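CurF (Lyngbya majuscula, PDB 5DP2) probably catalyses NADPH-dependent cyclopropane ring formation in the curacin A polyketide pathway, as an unusual enoyl-acyl carrier protein reductase. Local coordinates at residues Asp228-Ser233 with Pro241-Ile246; Val162-Ala167 with Ala174-Ala179; His151-Val156 with Lys275-Asp280. All blocks are in the same frame, centred on the assembly; numbering follows the deposited sequence. Where two conformers were deposited one is given.

Contact 1 of 3, residues Asp228-Ser233 with Pro241-Ile246. With NAP (NADP nicotinamide-adenine-dinucleotide phosphate), chain B.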
# COMPACT_ATOMS: atom_id res chain seq x y z
N ASP A 228 3.19 -3.45 -22.50
CA ASP A 228 2.24 -4.55 -22.30
C ASP A 228 1.36 -4.40 -21.05
O ASP A 228 0.23 -4.87 -21.05
CB ASP A 228 2.98 -5.89 -22.24
CG ASP A 228 3.79 -6.13 -23.50
OD1 ASP A 228 3.18 -6.19 -24.58
OD2 ASP A 228 5.04 -6.21 -23.39
N VAL A 229 1.91 -3.77 -20.01
CA VAL A 229 1.22 -3.61 -18.74
C VAL A 229 1.55 -2.21 -18.24
O VAL A 229 2.70 -1.77 -18.30
CB VAL A 229 1.68 -4.66 -17.70
CG1 VAL A 229 0.99 -4.47 -16.36
CG2 VAL A 229 1.47 -6.08 -18.21
N ILE A 230 0.52 -1.53 -17.69
CA ILE A 230 0.72 -0.28 -16.96
C ILE A 230 0.20 -0.49 -15.54
O ILE A 230 -0.91 -1.00 -15.35
CB ILE A 230 -0.01 0.90 -17.64
CG1 ILE A 230 0.58 1.15 -19.03
CG2 ILE A 230 0.08 2.14 -16.77
CD1 ILE A 230 -0.15 2.19 -19.85
N PHE A 231 1.01 -0.09 -14.56
CA PHE A 231 0.63 -0.08 -13.14
C PHE A 231 0.54 1.39 -12.74
O PHE A 231 1.56 2.06 -12.56
CB PHE A 231 1.69 -0.83 -12.33
CG PHE A 231 1.35 -0.98 -10.87
CD1 PHE A 231 0.59 -2.05 -10.42
CD2 PHE A 231 1.81 -0.08 -9.92
CE1 PHE A 231 0.28 -2.21 -9.08
CE2 PHE A 231 1.51 -0.26 -8.58
CZ PHE A 231 0.74 -1.31 -8.16
N ASN A 232 -0.70 1.89 -12.66
CA ASN A 232 -0.94 3.32 -12.51
C ASN A 232 -1.67 3.66 -11.22
O ASN A 232 -2.53 2.91 -10.76
CB ASN A 232 -1.78 3.85 -13.66
CG ASN A 232 -1.85 5.37 -13.68
OD1 ASN A 232 -0.82 6.03 -13.45
ND2 ASN A 232 -3.03 5.94 -13.91
N SER A 233 -1.36 4.84 -10.69
CA SER A 233 -2.13 5.49 -9.63
C SER A 233 -2.43 6.97 -9.93
O SER A 233 -3.05 7.63 -9.09
CB SER A 233 -1.41 5.39 -8.30
OG SER A 233 -0.19 6.09 -8.31
N PRO A 241 -6.24 8.86 -20.28
CA PRO A 241 -6.24 8.60 -21.71
C PRO A 241 -4.83 8.50 -22.31
O PRO A 241 -4.61 7.72 -23.24
CB PRO A 241 -7.04 9.78 -22.31
CG PRO A 241 -6.99 10.84 -21.24
CD PRO A 241 -7.02 10.07 -19.95
N LYS A 242 -3.86 9.26 -21.78
CA LYS A 242 -2.48 9.18 -22.26
C LYS A 242 -1.89 7.80 -22.01
O LYS A 242 -1.15 7.26 -22.85
CB LYS A 242 -1.62 10.27 -21.61
CG LYS A 242 -1.88 11.67 -22.14
CD LYS A 242 -1.04 11.98 -23.37
CE LYS A 242 -1.51 13.26 -24.04
NZ LYS A 242 -1.98 14.26 -23.04
N ASN A 243 -2.19 7.22 -20.84
CA ASN A 243 -1.77 5.85 -20.55
C ASN A 243 -2.46 4.84 -21.45
O ASN A 243 -1.81 3.92 -21.99
CB ASN A 243 -2.06 5.52 -19.08
CG ASN A 243 -0.92 5.97 -18.18
OD1 ASN A 243 0.23 5.58 -18.39
ND2 ASN A 243 -1.22 6.69 -17.16
N ILE A 244 -3.78 4.97 -21.63
CA ILE A 244 -4.48 4.02 -22.50
C ILE A 244 -3.82 4.01 -23.88
O ILE A 244 -3.64 2.95 -24.51
CB ILE A 244 -5.98 4.33 -22.55
CG1 ILE A 244 -6.63 4.06 -21.19
CG2 ILE A 244 -6.67 3.52 -23.65
CD1 ILE A 244 -8.03 4.63 -21.04
N ASP A 245 -3.47 5.20 -24.39
CA ASP A 245 -2.95 5.31 -25.74
C ASP A 245 -1.59 4.67 -25.96
O ASP A 245 -1.26 4.38 -27.10
CB ASP A 245 -2.95 6.75 -26.17
CG ASP A 245 -4.38 7.30 -26.39
OD1 ASP A 245 -5.35 6.50 -26.42
OD2 ASP A 245 -4.48 8.50 -26.64
N ILE A 246 -0.81 4.45 -24.89
CA ILE A 246 0.50 3.82 -25.02
C ILE A 246 0.49 2.34 -24.66
O ILE A 246 1.56 1.72 -24.63
CB ILE A 246 1.60 4.58 -24.29
CG1 ILE A 246 1.36 4.63 -22.79
CG2 ILE A 246 1.82 5.93 -24.94
CD1 ILE A 246 2.49 5.23 -22.01
PA NAP B . 3.14 6.67 -2.42
O1A NAP B . 4.28 6.40 -1.51
O2A NAP B . 3.14 6.10 -3.79
O5B NAP B . 2.96 8.26 -2.47
C5B NAP B . 2.17 8.89 -3.50
C4B NAP B . 2.88 8.93 -4.84
O4B NAP B . 2.12 9.73 -5.71
C3B NAP B . 4.27 9.51 -4.78
O3B NAP B . 5.19 8.48 -5.15
C2B NAP B . 4.27 10.67 -5.79
O2B NAP B . 5.32 10.74 -6.71
C1B NAP B . 3.02 10.41 -6.61
N9A NAP B . 2.31 11.61 -7.04
C8A NAP B . 1.38 12.32 -6.32
N7A NAP B . 0.93 13.38 -7.04
C5A NAP B . 1.56 13.33 -8.22
C6A NAP B . 1.54 14.12 -9.40
N6A NAP B . 0.74 15.20 -9.48
N1A NAP B . 2.33 13.77 -10.41
C2A NAP B . 3.11 12.69 -10.30
N3A NAP B . 3.22 11.87 -9.25
C4A NAP B . 2.46 12.21 -8.22
O3 NAP B . 1.76 6.24 -1.71
PN NAP B . 1.13 4.78 -1.52
O1N NAP B . 0.52 4.74 -0.17
O2N NAP B . 2.12 3.72 -1.90
O5D NAP B . -0.05 4.83 -2.55
C5D NAP B . 0.26 4.90 -3.96
C4D NAP B . -0.99 5.33 -4.76
O4D NAP B . -1.81 4.20 -4.92
C3D NAP B . -1.87 6.37 -4.05
O3D NAP B . -2.55 7.13 -5.05
C2D NAP B . -2.82 5.52 -3.24
O2D NAP B . -4.03 6.23 -2.97
C1D NAP B . -3.01 4.34 -4.15
N1N NAP B . -3.23 2.99 -3.58
C2N NAP B . -4.30 2.26 -3.96
C3N NAP B . -4.55 0.98 -3.47
C7N NAP B . -5.75 0.23 -3.92
O7N NAP B . -5.99 -0.78 -3.30
N7N NAP B . -6.47 0.70 -4.98
C4N NAP B . -3.65 0.42 -2.55
C5N NAP B . -2.55 1.18 -2.18
C6N NAP B . -2.35 2.47 -2.70
P2B NAP B . 6.80 11.23 -6.35
O1X NAP B . 7.40 10.18 -5.43
O2X NAP B . 7.46 11.30 -7.70
O3X NAP B . 6.66 12.57 -5.66
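Asn243 OD1 is held between two kinds of neighbour: it is hydrogen-bonded to His165 NE2, and two methyls of Ile230 lie against it, CD1 at 3.7 Å from OD1 and CG2 at 3.8 Å. The same CD1 also reaches the backbone, where it comes to 3.2 Å from Asn243 O, a close approach of a methyl to a carbonyl. That oxygen already accepts the N-H of Ile246 over 3.1 Å. Ile230 manages both touches because its chain is stretched, with CD1 anti to CA (chi2 174°), which carries the methyl well out from the strand. Ile246 CG1 meets the same methyl at 4.1 Å, and Leu163 of the adjoining strand touches all three side chains.

The pieces joined are strand 227-232, fourth in the 3-2-1-4-5-6 order of the parallel Rossmann sheet, and helix 239-245, which leads on to 251-255, the next strand of the sheet, in a beta-alpha-beta crossover.

Toward the carboxyl end of the strand, Asn232 faces Asn243 amide to amide, with the planes 54° apart. Asn243 ND2 lies 3.8 Å from Asn232 CG and as far from its OD1, too long for a hydrogen bond, and each amide is held elsewhere: Asn232 ND2 by Glu255 and the carbonyl of Leu234, Asn243 ND2 weakly by the carbonyl of Tyr239. One residue on, the strand delivers Ser233 to the NADP, its CB 3.6 Å from C4D of the nicotinamide-side ribose.

Contact 2 of 3, residues Val162-Ala167 with Ala174-Ala179. With NAP (NADP nicotinamide-adenine-dinucleotide phosphate), chain B.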
# COMPACT_ATOMS: atom_id res chain seq x y z
N VAL A 162 6.70 -3.33 -18.84
CA VAL A 162 5.81 -2.91 -17.76
C VAL A 162 6.15 -1.49 -17.35
O VAL A 162 7.27 -1.21 -16.93
CB VAL A 162 5.94 -3.86 -16.54
CG1 VAL A 162 5.03 -3.42 -15.41
CG2 VAL A 162 5.66 -5.30 -16.94
N LEU A 163 5.17 -0.57 -17.48
CA LEU A 163 5.33 0.83 -17.07
C LEU A 163 4.75 1.01 -15.66
O LEU A 163 3.57 0.70 -15.44
CB LEU A 163 4.61 1.72 -18.08
CG LEU A 163 4.56 3.22 -17.80
CD1 LEU A 163 5.93 3.84 -17.80
CD2 LEU A 163 3.69 3.88 -18.84
N ILE A 164 5.59 1.48 -14.75
CA ILE A 164 5.23 1.67 -13.35
C ILE A 164 5.32 3.16 -13.05
O ILE A 164 6.42 3.73 -13.02
CB ILE A 164 6.13 0.86 -12.40
CG1 ILE A 164 6.00 -0.62 -12.75
CG2 ILE A 164 5.76 1.14 -10.95
CD1 ILE A 164 6.97 -1.51 -12.08
N HIS A 165 4.17 3.79 -12.78
CA HIS A 165 4.13 5.20 -12.43
C HIS A 165 4.41 5.40 -10.95
O HIS A 165 4.15 4.55 -10.11
CB HIS A 165 2.80 5.82 -12.83
CG HIS A 165 2.67 6.00 -14.29
ND1 HIS A 165 3.50 6.85 -14.97
CD2 HIS A 165 1.82 5.45 -15.18
CE1 HIS A 165 3.15 6.81 -16.25
NE2 HIS A 165 2.14 5.97 -16.41
N ALA A 166 4.94 6.59 -10.62
CA ALA A 166 5.20 6.93 -9.22
C ALA A 166 6.03 5.81 -8.59
O ALA A 166 5.79 5.33 -7.46
CB ALA A 166 3.94 7.20 -8.43
N ALA A 167 7.10 5.43 -9.29
CA ALA A 167 7.91 4.28 -8.94
C ALA A 167 8.77 4.49 -7.70
O ALA A 167 9.34 3.53 -7.19
CB ALA A 167 8.75 3.84 -10.14
N ALA A 174 7.38 -1.45 -4.55
CA ALA A 174 7.03 -2.88 -4.49
C ALA A 174 6.79 -3.43 -5.89
O ALA A 174 7.24 -4.55 -6.21
CB ALA A 174 5.80 -3.09 -3.62
N ALA A 175 6.10 -2.67 -6.73
CA ALA A 175 5.84 -3.09 -8.10
C ALA A 175 7.14 -3.25 -8.89
O ALA A 175 7.25 -4.19 -9.69
CB ALA A 175 4.89 -2.11 -8.77
N VAL A 176 8.11 -2.36 -8.70
CA VAL A 176 9.39 -2.53 -9.41
C VAL A 176 10.04 -3.84 -8.99
O VAL A 176 10.50 -4.62 -9.83
CB VAL A 176 10.35 -1.33 -9.18
CG1 VAL A 176 11.73 -1.65 -9.73
CG2 VAL A 176 9.80 -0.06 -9.82
N GLN A 177 10.11 -4.10 -7.69
CA GLN A 177 10.74 -5.34 -7.23
C GLN A 177 10.03 -6.55 -7.83
O GLN A 177 10.67 -7.50 -8.30
CB GLN A 177 10.71 -5.47 -5.71
CG GLN A 177 11.71 -4.60 -4.97
CD GLN A 177 11.89 -5.09 -3.55
OE1 GLN A 177 12.00 -6.30 -3.31
NE2 GLN A 177 11.94 -4.17 -2.61
N LEU A 178 8.70 -6.56 -7.79
CA LEU A 178 7.95 -7.70 -8.30
C LEU A 178 8.07 -7.85 -9.81
O LEU A 178 8.26 -8.96 -10.32
CB LEU A 178 6.47 -7.59 -7.88
CG LEU A 178 6.21 -8.01 -6.45
CD1 LEU A 178 4.87 -7.46 -5.99
CD2 LEU A 178 6.23 -9.52 -6.33
N ALA A 179 7.96 -6.74 -10.54
CA ALA A 179 8.09 -6.82 -11.98
C ALA A 179 9.45 -7.41 -12.38
O ALA A 179 9.53 -8.21 -13.31
CB ALA A 179 7.86 -5.46 -12.61
PA NAP B . 3.14 6.67 -2.42
O1A NAP B . 4.28 6.40 -1.51
O2A NAP B . 3.14 6.10 -3.79
O5B NAP B . 2.96 8.26 -2.47
C5B NAP B . 2.17 8.89 -3.50
C4B NAP B . 2.88 8.93 -4.84
O4B NAP B . 2.12 9.73 -5.71
C3B NAP B . 4.27 9.51 -4.78
O3B NAP B . 5.19 8.48 -5.15
C2B NAP B . 4.27 10.67 -5.79
O2B NAP B . 5.32 10.74 -6.71
C1B NAP B . 3.02 10.41 -6.61
N9A NAP B . 2.31 11.61 -7.04
C8A NAP B . 1.38 12.32 -6.32
N7A NAP B . 0.93 13.38 -7.04
C5A NAP B . 1.56 13.33 -8.22
C6A NAP B . 1.54 14.12 -9.40
N6A NAP B . 0.74 15.20 -9.48
N1A NAP B . 2.33 13.77 -10.41
C2A NAP B . 3.11 12.69 -10.30
N3A NAP B . 3.22 11.87 -9.25
C4A NAP B . 2.46 12.21 -8.22
O3 NAP B . 1.76 6.24 -1.71
PN NAP B . 1.13 4.78 -1.52
O1N NAP B . 0.52 4.74 -0.17
O2N NAP B . 2.12 3.72 -1.90
O5D NAP B . -0.05 4.83 -2.55
C5D NAP B . 0.26 4.90 -3.96
C4D NAP B . -0.99 5.33 -4.76
O4D NAP B . -1.81 4.20 -4.92
C3D NAP B . -1.87 6.37 -4.05
O3D NAP B . -2.55 7.13 -5.05
C2D NAP B . -2.82 5.52 -3.24
O2D NAP B . -4.03 6.23 -2.97
C1D NAP B . -3.01 4.34 -4.15
N1N NAP B . -3.23 2.99 -3.58
C2N NAP B . -4.30 2.26 -3.96
C3N NAP B . -4.55 0.98 -3.47
C7N NAP B . -5.75 0.23 -3.92
O7N NAP B . -5.99 -0.78 -3.30
N7N NAP B . -6.47 0.70 -4.98
C4N NAP B . -3.65 0.42 -2.55
C5N NAP B . -2.55 1.18 -2.18
C6N NAP B . -2.35 2.47 -2.70
P2B NAP B . 6.80 11.23 -6.35
O1X NAP B . 7.40 10.18 -5.43
O2X NAP B . 7.46 11.30 -7.70
O3X NAP B . 6.66 12.57 -5.66
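Ile164 is the bump of this contact, and the hollow that takes it is a shallow dish on helix 170-181 formed by Ala175, Val176 and Ala179. The tip methyl CD1 settles in the dish, 3.9 Å from Val176 CG2 and 4.1 Å from Ala179 CB, while its floor is main chain: CD1 lies 3.6 Å from Ala175 O. A second branch shares the work. Ala175 CB nestles into the fork of the isoleucine, 4.0 Å from CD1 and equally far from CG2 of Ile164. The side chain can straddle the alanine because CG1 stands beside the backbone N (chi1 -59°) and CG2 points the opposite way from that N, spreading the two branches.

Smaller bumps extend the fit at both ends. Val162 CG1 looks across at Ala179 CB at a loose 4.5 Å, and past the end of the strand Ala167 CB meets Val176 CG2 at 4.1 Å, so that this one valine methyl sits between Ile164 and Ala167. The axes of strand 162-164 and helix 174-179 run nearly antiparallel, at 162°, and come to 9.4 Å, with alanines presenting a low surface to the sheet.

This is the first beta-alpha-beta unit of the Rossmann fold, in which a glycine-rich sequence leads from the strand into the start of the helix and matches the AxxGxxG pattern of quinone reductase-like enzymes. Ala166, its first residue, faces the adenosine ribose of NADP, and Ser168 is hydrogen-bonded to the cofactor.

The side-chain contacts are alkyl against alkyl, over a patch of helix main chain. The one carbonyl pressed by a methyl, that of Ala175, already accepts the N-H of Ala179, so cohesion here rests on close shape matching and exclusion of water rather than on directed bonds.

Contact 3 of 3, residues His151-Val156 with Lys275-Asp280. With NAP (NADP nicotinamide-adenine-dinucleotide phosphate), chain B.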
# COMPACT_ATOMS: atom_id res chain seq x y z
N HIS A 151 0.56 -9.92 -10.66
CA HIS A 151 0.51 -11.37 -10.78
C HIS A 151 -0.91 -11.87 -11.02
O HIS A 151 -1.21 -12.47 -12.03
CB HIS A 151 1.15 -12.04 -9.57
CG HIS A 151 1.07 -13.53 -9.56
ND1 HIS A 151 0.03 -14.22 -8.98
CD2 HIS A 151 1.91 -14.47 -10.05
CE1 HIS A 151 0.21 -15.52 -9.12
NE2 HIS A 151 1.34 -15.70 -9.77
N ASN A 152 -1.82 -11.63 -10.08
CA ASN A 152 -3.14 -12.25 -10.18
C ASN A 152 -3.95 -11.71 -11.36
O ASN A 152 -4.62 -12.46 -12.04
CB ASN A 152 -3.96 -12.09 -8.90
CG ASN A 152 -3.43 -12.89 -7.73
OD1 ASN A 152 -2.24 -12.91 -7.48
ND2 ASN A 152 -4.33 -13.46 -6.95
N LEU A 153 -3.93 -10.38 -11.54
CA LEU A 153 -4.77 -9.75 -12.54
C LEU A 153 -4.09 -9.65 -13.90
O LEU A 153 -4.56 -10.25 -14.87
CB LEU A 153 -5.28 -8.38 -12.06
CG LEU A 153 -6.15 -8.43 -10.77
CD1 LEU A 153 -6.60 -7.03 -10.43
CD2 LEU A 153 -7.32 -9.39 -10.91
N ALA A 154 -2.97 -8.94 -13.96
CA ALA A 154 -2.29 -8.74 -15.24
C ALA A 154 -1.48 -9.94 -15.72
O ALA A 154 -1.19 -10.02 -16.91
CB ALA A 154 -1.42 -7.52 -15.20
N LYS A 155 -1.06 -10.81 -14.81
CA LYS A 155 -0.30 -12.02 -15.16
C LYS A 155 0.97 -11.67 -15.96
O LYS A 155 1.22 -12.20 -17.04
CB LYS A 155 -1.20 -13.03 -15.89
CG LYS A 155 -2.41 -13.43 -15.05
CD LYS A 155 -3.32 -14.42 -15.74
CE LYS A 155 -4.56 -14.72 -14.92
NZ LYS A 155 -5.47 -15.62 -15.67
N VAL A 156 1.80 -10.81 -15.40
CA VAL A 156 3.06 -10.40 -16.04
C VAL A 156 3.94 -11.64 -16.34
O VAL A 156 4.14 -12.49 -15.47
CB VAL A 156 3.85 -9.44 -15.12
CG1 VAL A 156 5.27 -9.19 -15.65
CG2 VAL A 156 3.14 -8.10 -15.00
N LYS A 275 -7.30 -4.82 -21.58
CA LYS A 275 -7.85 -5.45 -20.41
C LYS A 275 -7.67 -4.48 -19.24
O LYS A 275 -6.56 -4.12 -18.90
CB LYS A 275 -7.16 -6.79 -20.19
CG LYS A 275 -7.06 -7.67 -21.46
CD LYS A 275 -8.44 -7.98 -22.04
CE LYS A 275 -8.45 -8.98 -23.21
NZ LYS A 275 -7.91 -8.43 -24.48
N TYR A 276 -8.77 -4.08 -18.62
CA TYR A 276 -8.78 -3.03 -17.59
C TYR A 276 -9.03 -3.65 -16.21
O TYR A 276 -10.01 -4.38 -16.02
CB TYR A 276 -9.87 -2.02 -17.94
CG TYR A 276 -10.05 -0.88 -16.96
CD1 TYR A 276 -8.98 -0.18 -16.42
CD2 TYR A 276 -11.33 -0.50 -16.58
CE1 TYR A 276 -9.19 0.89 -15.57
CE2 TYR A 276 -11.55 0.57 -15.72
CZ TYR A 276 -10.47 1.27 -15.23
OH TYR A 276 -10.63 2.35 -14.39
N PHE A 277 -8.13 -3.32 -15.27
CA PHE A 277 -8.11 -3.89 -13.94
C PHE A 277 -8.05 -2.81 -12.85
O PHE A 277 -7.02 -2.59 -12.23
CB PHE A 277 -6.94 -4.86 -13.78
CG PHE A 277 -7.01 -6.04 -14.68
CD1 PHE A 277 -7.96 -7.02 -14.47
CD2 PHE A 277 -6.09 -6.21 -15.72
CE1 PHE A 277 -8.01 -8.15 -15.28
CE2 PHE A 277 -6.12 -7.33 -16.52
CZ PHE A 277 -7.10 -8.28 -16.32
N PRO A 278 -9.19 -2.13 -12.59
CA PRO A 278 -9.28 -1.27 -11.42
C PRO A 278 -9.59 -2.12 -10.19
O PRO A 278 -10.39 -3.08 -10.27
CB PRO A 278 -10.48 -0.38 -11.75
CG PRO A 278 -11.40 -1.25 -12.56
CD PRO A 278 -10.44 -2.16 -13.36
N PHE A 279 -9.01 -1.79 -9.04
CA PHE A 279 -9.37 -2.51 -7.83
C PHE A 279 -9.04 -1.68 -6.61
O PHE A 279 -8.24 -0.73 -6.68
CB PHE A 279 -8.70 -3.90 -7.73
CG PHE A 279 -7.18 -3.86 -7.66
CD1 PHE A 279 -6.42 -3.86 -8.81
CD2 PHE A 279 -6.52 -3.87 -6.45
CE1 PHE A 279 -5.03 -3.87 -8.73
CE2 PHE A 279 -5.13 -3.85 -6.39
CZ PHE A 279 -4.39 -3.86 -7.53
N ASP A 280 -9.63 -2.06 -5.47
CA ASP A 280 -9.39 -1.43 -4.18
C ASP A 280 -9.14 -2.54 -3.17
O ASP A 280 -10.05 -3.34 -2.86
CB ASP A 280 -10.56 -0.52 -3.77
CG ASP A 280 -10.27 0.26 -2.49
OD1 ASP A 280 -9.58 -0.28 -1.63
OD2 ASP A 280 -10.75 1.41 -2.33
PA NAP B . 3.14 6.67 -2.42
O1A NAP B . 4.28 6.40 -1.51
O2A NAP B . 3.14 6.10 -3.79
O5B NAP B . 2.96 8.26 -2.47
C5B NAP B . 2.17 8.89 -3.50
C4B NAP B . 2.88 8.93 -4.84
O4B NAP B . 2.12 9.73 -5.71
C3B NAP B . 4.27 9.51 -4.78
O3B NAP B . 5.19 8.48 -5.15
C2B NAP B . 4.27 10.67 -5.79
O2B NAP B . 5.32 10.74 -6.71
C1B NAP B . 3.02 10.41 -6.61
N9A NAP B . 2.31 11.61 -7.04
C8A NAP B . 1.38 12.32 -6.32
N7A NAP B . 0.93 13.38 -7.04
C5A NAP B . 1.56 13.33 -8.22
C6A NAP B . 1.54 14.12 -9.40
N6A NAP B . 0.74 15.20 -9.48
N1A NAP B . 2.33 13.77 -10.41
C2A NAP B . 3.11 12.69 -10.30
N3A NAP B . 3.22 11.87 -9.25
C4A NAP B . 2.46 12.21 -8.22
O3 NAP B . 1.76 6.24 -1.71
PN NAP B . 1.13 4.78 -1.52
O1N NAP B . 0.52 4.74 -0.17
O2N NAP B . 2.12 3.72 -1.90
O5D NAP B . -0.05 4.83 -2.55
C5D NAP B . 0.26 4.90 -3.96
C4D NAP B . -0.99 5.33 -4.76
O4D NAP B . -1.81 4.20 -4.92
C3D NAP B . -1.87 6.37 -4.05
O3D NAP B . -2.55 7.13 -5.05
C2D NAP B . -2.82 5.52 -3.24
O2D NAP B . -4.03 6.23 -2.97
C1D NAP B . -3.01 4.34 -4.15
N1N NAP B . -3.23 2.99 -3.58
C2N NAP B . -4.30 2.26 -3.96
C3N NAP B . -4.55 0.98 -3.47
C7N NAP B . -5.75 0.23 -3.92
O7N NAP B . -5.99 -0.78 -3.30
N7N NAP B . -6.47 0.70 -4.98
C4N NAP B . -3.65 0.42 -2.55
C5N NAP B . -2.55 1.18 -2.18
C6N NAP B . -2.35 2.47 -2.70
P2B NAP B . 6.80 11.23 -6.35
O1X NAP B . 7.40 10.18 -5.43
O2X NAP B . 7.46 11.30 -7.70
O3X NAP B . 6.66 12.57 -5.66
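Leu153, Phe277 and Phe279 carry nearly all of this contact, with the leucine touching both aromatic rings. Its CB rides over one face of the Phe277 ring, 4.0 Å from the centroid and 20° off the normal, a CH-pi contact displaced toward the rim. At the far end of that ring, Phe277 CZ approaches Leu153 O to 3.5 Å. Further out, CD1 of the leucine reaches the second ring, 3.6 Å from Phe279 CD1, meeting it obliquely, and also touches Phe277 CB. Phe279 holds its ring between backbone N and carbonyl carbon (chi1 62°), where it also packs edge-to-face with Tyr148.

Strand 275-278 is the last of the Rossmann sheet, and here the end of helix 140-153 covers it. Directly beyond the strand, Phe279 O accepts a hydrogen bond from the carboxamide N7N of NADP, 2.8 Å from Phe279 O to N7N, at an N-H···O angle of 150°, and Asp280 forms a salt bridge with Arg51.

No directed bond joins the two segments: their contact is dispersive and CH-pi in character, and the directed bond here is the one from N7N of the cofactor to Phe279 O.

In the fold
All three contacts reach the parallel Rossmann sheet. Contacts 1 and 2 are buried and local, each joining a strand to the helix that follows it; contact 3 is partly buried and brings together segments more than a hundred residues apart, enclosing the other two along the chain. Strands 161-164 and 227-232 are neighbours, so contacts 1 and 2 meet directly through the backbone, Phe231 N to Leu163 O at 2.8 Å, whereas contact 3 meets them through valine and alanine side chains. Chemistry follows position: amides mingle with aliphatics in contact 1, contact 2 is aliphatic, and contact 3, at the sheet's edge, sets a leucine against two aromatic rings. Each touches a different portion of NADP.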